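Local atomic coordinates of delta-aminolevulinic acid dehydratase (Toxoplasma gondii ME49, PDB entry 3OBK), a protein that catalyses the condensation of two molecules of 5-aminolevulinic acid to porphobilinogen, an early step of tetrapyrrole biosynthesis. Residues A169-S183 / S196-Y210. Sequence-based numbering, arbitrary orientation.
Sequences AITLARAGADMVCPS and SLDMEGCTDTSILAY. With PBG (3-[5-(aminomethyl)-4-(carboxymethyl)-1H-pyrrol-3-yl]propanoic acid), chain L.
S206 N donates to D178 O (3.0 Å), V180 N to S206 O, and L208 N to V180 O: strands 179-182 and 206-210 are parallel neighbours in the TIM-type barrel, joined through helix 189-199 as a beta-alpha-beta unit. Their short axes cross at -25°, and at the far end the bond from Y210 N to P182 O is stretched and weak. On the face carrying M179 and S206, the bend of M179 at chi3 brings CE to 3.5 Å from L208 CB; C181 SG lies against the same L208 CB. The other face turns V180 CG2 toward I207 CG1 and, at 4.2 Å, L197 CD1. Helix 158-175 packs on helix 189-199, with A173 CB 3.8 Å from L197 CD2; A173 CB also lies against T205 OG1. At the outer edge I170 CD1 rests on E200 CG (3.6 Å), and the extended R174 reaches E200 in a salt bridge, its NH2 meeting OE1 near the guanidinium plane although that plane and the carboxylate stand 75° apart. I170 CG2 covers one guanidinium face. K28 of the second subunit hydrogen-bonds through NZ to D178 O and S206 OG, where both strands begin. At the catalytic end of the barrel, S183 CB sits over the Y210 ring, 3.7 Å from its centroid in a CH-pi contact. With chi1 at 61°, S183 directs OG to D134 and to the product, whose amine N1 donates to S183 OG at a modelled 2.5 Å, too short to be read literally.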
loop_
_atom_site.group_PDB
_atom_site.type_symbol
_atom_site.label_atom_id
_atom_site.label_comp_id
_atom_site.label_asym_id
_atom_site.label_seq_id
_atom_site.Cartn_x
_atom_site.Cartn_y
_atom_site.Cartn_z
ATOM N N ALA A 169 23.134 5.958 32.508
ATOM C CA ALA A 169 22.043 4.961 32.471
ATOM C C ALA A 169 22.277 3.801 33.448
ATOM O O ALA A 169 21.323 3.313 34.037
ATOM C CB ALA A 169 21.769 4.418 31.019
ATOM N N ILE A 170 23.527 3.362 33.618
ATOM C CA ILE A 170 23.814 2.267 34.545
ATOM C C ILE A 170 23.535 2.719 36.013
ATOM O O ILE A 170 22.826 2.047 36.750
ATOM C CB ILE A 170 25.263 1.689 34.349
ATOM C CG1 ILE A 170 25.312 0.767 33.109
ATOM C CG2 ILE A 170 25.704 0.890 35.556
ATOM C CD1 ILE A 170 26.711 0.480 32.549
ATOM N N THR A 171 24.037 3.878 36.399
ATOM C CA THR A 171 23.787 4.418 37.712
ATOM C C THR A 171 22.303 4.501 38.069
ATOM O O THR A 171 21.906 4.157 39.189
ATOM C CB THR A 171 24.406 5.826 37.853
ATOM O OG1 THR A 171 25.806 5.767 37.545
ATOM C CG2 THR A 171 24.260 6.314 39.253
ATOM N N LEU A 172 21.483 4.959 37.130
ATOM C CA LEU A 172 20.038 5.118 37.352
ATOM C C LEU A 172 19.307 3.778 37.417
ATOM O O LEU A 172 18.459 3.551 38.292
ATOM C CB LEU A 172 19.462 5.962 36.232
ATOM C CG LEU A 172 19.938 7.422 36.170
ATOM C CD1 LEU A 172 19.270 8.079 34.975
ATOM C CD2 LEU A 172 19.640 8.195 37.460
ATOM N N ALA A 173 19.669 2.884 36.501
ATOM C CA ALA A 173 19.186 1.519 36.524
ATOM C C ALA A 173 19.530 0.899 37.874
ATOM O O ALA A 173 18.653 0.353 38.564
ATOM C CB ALA A 173 19.808 0.711 35.405
ATOM N N ARG A 174 20.800 1.005 38.267
ATOM C CA ARG A 174 21.222 0.374 39.522
ATOM C C ARG A 174 20.471 0.965 40.717
ATOM O O ARG A 174 20.207 0.247 41.674
ATOM C CB ARG A 174 22.740 0.479 39.752
ATOM C CG ARG A 174 23.566 -0.631 39.154
ATOM C CD ARG A 174 25.032 -0.288 39.331
ATOM N NE ARG A 174 25.968 -1.172 38.621
ATOM C CZ ARG A 174 27.237 -0.851 38.317
ATOM N NH1 ARG A 174 27.746 0.349 38.621
ATOM N NH2 ARG A 174 28.009 -1.729 37.676
ATOM N N ALA A 175 20.141 2.263 40.646
ATOM C CA ALA A 175 19.420 2.944 41.745
ATOM C C ALA A 175 17.997 2.460 41.907
ATOM O O ALA A 175 17.413 2.627 42.964
ATOM C CB ALA A 175 19.439 4.483 41.574
ATOM N N GLY A 176 17.443 1.864 40.854
ATOM C CA GLY A 176 16.068 1.362 40.854
ATOM C C GLY A 176 15.193 1.886 39.718
ATOM O O GLY A 176 14.050 1.484 39.614
ATOM N N ALA A 177 15.692 2.779 38.866
ATOM C CA ALA A 177 14.898 3.265 37.746
ATOM C C ALA A 177 14.346 2.132 36.904
ATOM O O ALA A 177 15.079 1.215 36.540
ATOM C CB ALA A 177 15.734 4.174 36.878
ATOM N N ASP A 178 13.055 2.206 36.576
ATOM C CA ASP A 178 12.388 1.161 35.790
ATOM C C ASP A 178 12.666 1.336 34.310
ATOM O O ASP A 178 12.861 0.345 33.580
ATOM C CB ASP A 178 10.890 1.196 36.032
ATOM C CG ASP A 178 10.535 0.860 37.461
ATOM O OD1 ASP A 178 10.576 -0.340 37.812
ATOM O OD2 ASP A 178 10.234 1.792 38.240
ATOM N N MET A 179 12.670 2.603 33.883
ATOM C CA MET A 179 12.995 3.000 32.532
ATOM C C MET A 179 14.064 4.081 32.560
ATOM O O MET A 179 13.979 5.010 33.348
ATOM C CB MET A 179 11.776 3.622 31.827
ATOM C CG MET A 179 10.464 2.833 31.770
ATOM S SD MET A 179 9.363 3.348 30.349
ATOM C CE MET A 179 10.387 2.765 28.987
ATOM N N VAL A 180 15.043 4.003 31.668
ATOM C CA VAL A 180 15.878 5.173 31.374
ATOM C C VAL A 180 15.354 5.782 30.069
ATOM O O VAL A 180 14.952 5.068 29.156
ATOM C CB VAL A 180 17.386 4.825 31.326
ATOM C CG1 VAL A 180 17.838 4.229 32.685
ATOM C CG2 VAL A 180 17.689 3.861 30.208
ATOM N N CYS A 181 15.352 7.109 30.006
ATOM C CA CYS A 181 14.772 7.867 28.897
ATOM C C CYS A 181 15.785 8.819 28.284
ATOM O O CYS A 181 15.880 9.970 28.710
ATOM C CB CYS A 181 13.580 8.657 29.415
ATOM S SG CYS A 181 12.434 7.612 30.353
ATOM N N PRO A 182 16.560 8.343 27.294
ATOM C CA PRO A 182 17.600 9.197 26.762
ATOM C C PRO A 182 17.044 10.286 25.876
ATOM O O PRO A 182 16.538 9.999 24.801
ATOM C CB PRO A 182 18.512 8.238 25.969
ATOM C CG PRO A 182 17.987 6.846 26.186
ATOM C CD PRO A 182 16.668 6.941 26.867
ATOM N N SER A 183 17.194 11.532 26.312
ATOM C CA SER A 183 16.640 12.689 25.613
ATOM C C SER A 183 17.717 13.502 24.905
ATOM O O SER A 183 17.482 14.647 24.507
ATOM C CB SER A 183 15.930 13.582 26.608
ATOM O OG SER A 183 16.849 14.048 27.575
ATOM N N SER A 196 25.341 -1.856 27.305
ATOM C CA SER A 196 25.893 -1.527 28.608
ATOM C C SER A 196 24.995 -2.033 29.721
ATOM O O SER A 196 25.466 -2.698 30.657
ATOM C CB SER A 196 26.051 -0.008 28.754
ATOM O OG SER A 196 26.900 0.515 27.744
ATOM N N LEU A 197 23.711 -1.712 29.618
ATOM C CA LEU A 197 22.745 -2.197 30.573
ATOM C C LEU A 197 22.801 -3.721 30.673
ATOM O O LEU A 197 22.836 -4.277 31.757
ATOM C CB LEU A 197 21.329 -1.738 30.204
ATOM C CG LEU A 197 21.038 -0.252 30.434
ATOM C CD1 LEU A 197 19.667 0.128 29.917
ATOM C CD2 LEU A 197 21.140 0.123 31.898
ATOM N N ASP A 198 22.832 -4.388 29.532
ATOM C CA ASP A 198 22.712 -5.830 29.495
ATOM C C ASP A 198 23.969 -6.499 30.019
ATOM O O ASP A 198 23.904 -7.494 30.717
ATOM C CB ASP A 198 22.414 -6.280 28.075
ATOM C CG ASP A 198 21.055 -5.824 27.593
ATOM O OD1 ASP A 198 20.311 -5.127 28.330
ATOM O OD2 ASP A 198 20.716 -6.185 26.465
ATOM N N MET A 199 25.119 -5.934 29.703
ATOM C CA MET A 199 26.356 -6.447 30.255
ATOM C C MET A 199 26.418 -6.259 31.765
ATOM O O MET A 199 27.110 -7.016 32.438
ATOM C CB MET A 199 27.564 -5.779 29.618
ATOM C CG MET A 199 27.881 -6.274 28.232
ATOM S SD MET A 199 29.299 -5.394 27.530
ATOM C CE MET A 199 28.903 -3.674 27.850
ATOM N N GLU A 200 25.713 -5.266 32.309
ATOM C CA GLU A 200 25.750 -5.089 33.765
ATOM C C GLU A 200 24.673 -5.872 34.483
ATOM O O GLU A 200 24.605 -5.806 35.706
ATOM C CB GLU A 200 25.732 -3.617 34.197
ATOM C CG GLU A 200 27.026 -2.850 33.864
ATOM C CD GLU A 200 28.282 -3.291 34.646
ATOM O OE1 GLU A 200 28.187 -4.135 35.581
ATOM O OE2 GLU A 200 29.385 -2.770 34.311
ATOM N N GLY A 201 23.872 -6.642 33.746
ATOM C CA GLY A 201 22.816 -7.457 34.355
ATOM C C GLY A 201 21.459 -6.763 34.426
ATOM O O GLY A 201 20.521 -7.276 35.038
ATOM N N CYS A 202 21.347 -5.605 33.785
ATOM C CA CYS A 202 20.149 -4.791 33.861
ATOM C C CYS A 202 19.366 -4.926 32.567
ATOM O O CYS A 202 18.976 -3.920 31.969
ATOM C CB CYS A 202 20.509 -3.315 34.113
ATOM S SG CYS A 202 21.575 -3.003 35.549
ATOM N N THR A 203 19.117 -6.174 32.160
ATOM C CA THR A 203 18.353 -6.480 30.945
ATOM C C THR A 203 16.856 -6.174 31.073
ATOM O O THR A 203 16.151 -6.066 30.072
ATOM C CB THR A 203 18.518 -7.946 30.536
ATOM O OG1 THR A 203 18.069 -8.807 31.585
ATOM C CG2 THR A 203 19.994 -8.260 30.192
ATOM N N ASP A 204 16.413 -6.018 32.314
ATOM C CA ASP A 204 15.029 -5.723 32.711
ATOM C C ASP A 204 14.707 -4.265 32.538
ATOM O O ASP A 204 13.562 -3.909 32.336
ATOM C CB ASP A 204 14.880 -5.973 34.241
ATOM C CG ASP A 204 13.763 -6.913 34.576
ATOM O OD1 ASP A 204 13.091 -7.425 33.651
ATOM O OD2 ASP A 204 13.551 -7.159 35.779
ATOM N N THR A 205 15.717 -3.423 32.729
ATOM C CA THR A 205 15.562 -1.999 32.655
ATOM C C THR A 205 15.211 -1.597 31.231
ATOM O O THR A 205 15.920 -1.948 30.285
ATOM C CB THR A 205 16.856 -1.295 33.079
ATOM O OG1 THR A 205 17.201 -1.683 34.414
ATOM C CG2 THR A 205 16.698 0.212 33.049
ATOM N N SER A 206 14.128 -0.848 31.090
ATOM C CA SER A 206 13.616 -0.411 29.790
ATOM C C SER A 206 14.257 0.868 29.287
ATOM O O SER A 206 14.894 1.608 30.037
ATOM C CB SER A 206 12.116 -0.189 29.868
ATOM O OG SER A 206 11.450 -1.368 30.281
ATOM N N ILE A 207 14.097 1.106 27.991
ATOM C CA ILE A 207 14.589 2.313 27.360
ATOM C C ILE A 207 13.408 2.977 26.653
ATOM O O ILE A 207 12.851 2.424 25.728
ATOM C CB ILE A 207 15.698 2.007 26.357
ATOM C CG1 ILE A 207 16.948 1.503 27.079
ATOM C CG2 ILE A 207 16.062 3.252 25.524
ATOM C CD1 ILE A 207 18.012 0.901 26.155
ATOM N N LEU A 208 13.020 4.150 27.135
ATOM C CA LEU A 208 12.080 5.006 26.424
ATOM C C LEU A 208 12.905 5.965 25.542
ATOM O O LEU A 208 13.533 6.920 26.034
ATOM C CB LEU A 208 11.195 5.740 27.419
ATOM C CG LEU A 208 10.225 6.889 27.061
ATOM C CD1 LEU A 208 9.617 6.816 25.680
ATOM C CD2 LEU A 208 9.138 6.957 28.164
ATOM N N ALA A 209 12.951 5.673 24.245
ATOM C CA ALA A 209 13.849 6.410 23.349
ATOM C C ALA A 209 13.142 7.653 22.880
ATOM O O ALA A 209 12.034 7.578 22.359
ATOM C CB ALA A 209 14.269 5.527 22.157
ATOM N N TYR A 210 13.752 8.809 23.082
ATOM C CA TYR A 210 13.277 10.031 22.434
ATOM C C TYR A 210 13.802 9.972 21.008
ATOM O O TYR A 210 14.931 10.326 20.787
ATOM C CB TYR A 210 13.813 11.263 23.126
ATOM C CG TYR A 210 13.215 11.607 24.452
ATOM C CD1 TYR A 210 13.561 10.928 25.585
ATOM C CD2 TYR A 210 12.361 12.683 24.585
ATOM C CE1 TYR A 210 13.030 11.282 26.841
ATOM C CE2 TYR A 210 11.821 13.045 25.820
ATOM C CZ TYR A 210 12.156 12.342 26.953
ATOM O OH TYR A 210 11.628 12.720 28.194
HETATM C CHA PBG L . 16.964 17.511 28.539
HETATM C C1A PBG L . 15.481 17.690 28.572
HETATM C C2A PBG L . 14.773 18.806 28.135
HETATM C C3A PBG L . 13.439 18.520 28.356
HETATM C C4A PBG L . 13.369 17.223 28.830
HETATM N NA PBG L . 14.615 16.752 28.980
HETATM C C5A PBG L . 15.307 20.146 27.686
HETATM C C6A PBG L . 16.015 20.183 26.402
HETATM O O1A PBG L . 16.443 19.085 25.958
HETATM O O2A PBG L . 16.244 21.280 25.844
HETATM C C7A PBG L . 12.313 19.450 28.119
HETATM C C8A PBG L . 10.999 19.073 28.693
HETATM C C9A PBG L . 9.945 20.100 28.742
HETATM O O3A PBG L . 9.043 19.943 29.560
HETATM O O4A PBG L . 10.056 21.223 28.227
HETATM N N1 PBG L . 17.503 16.502 27.687
#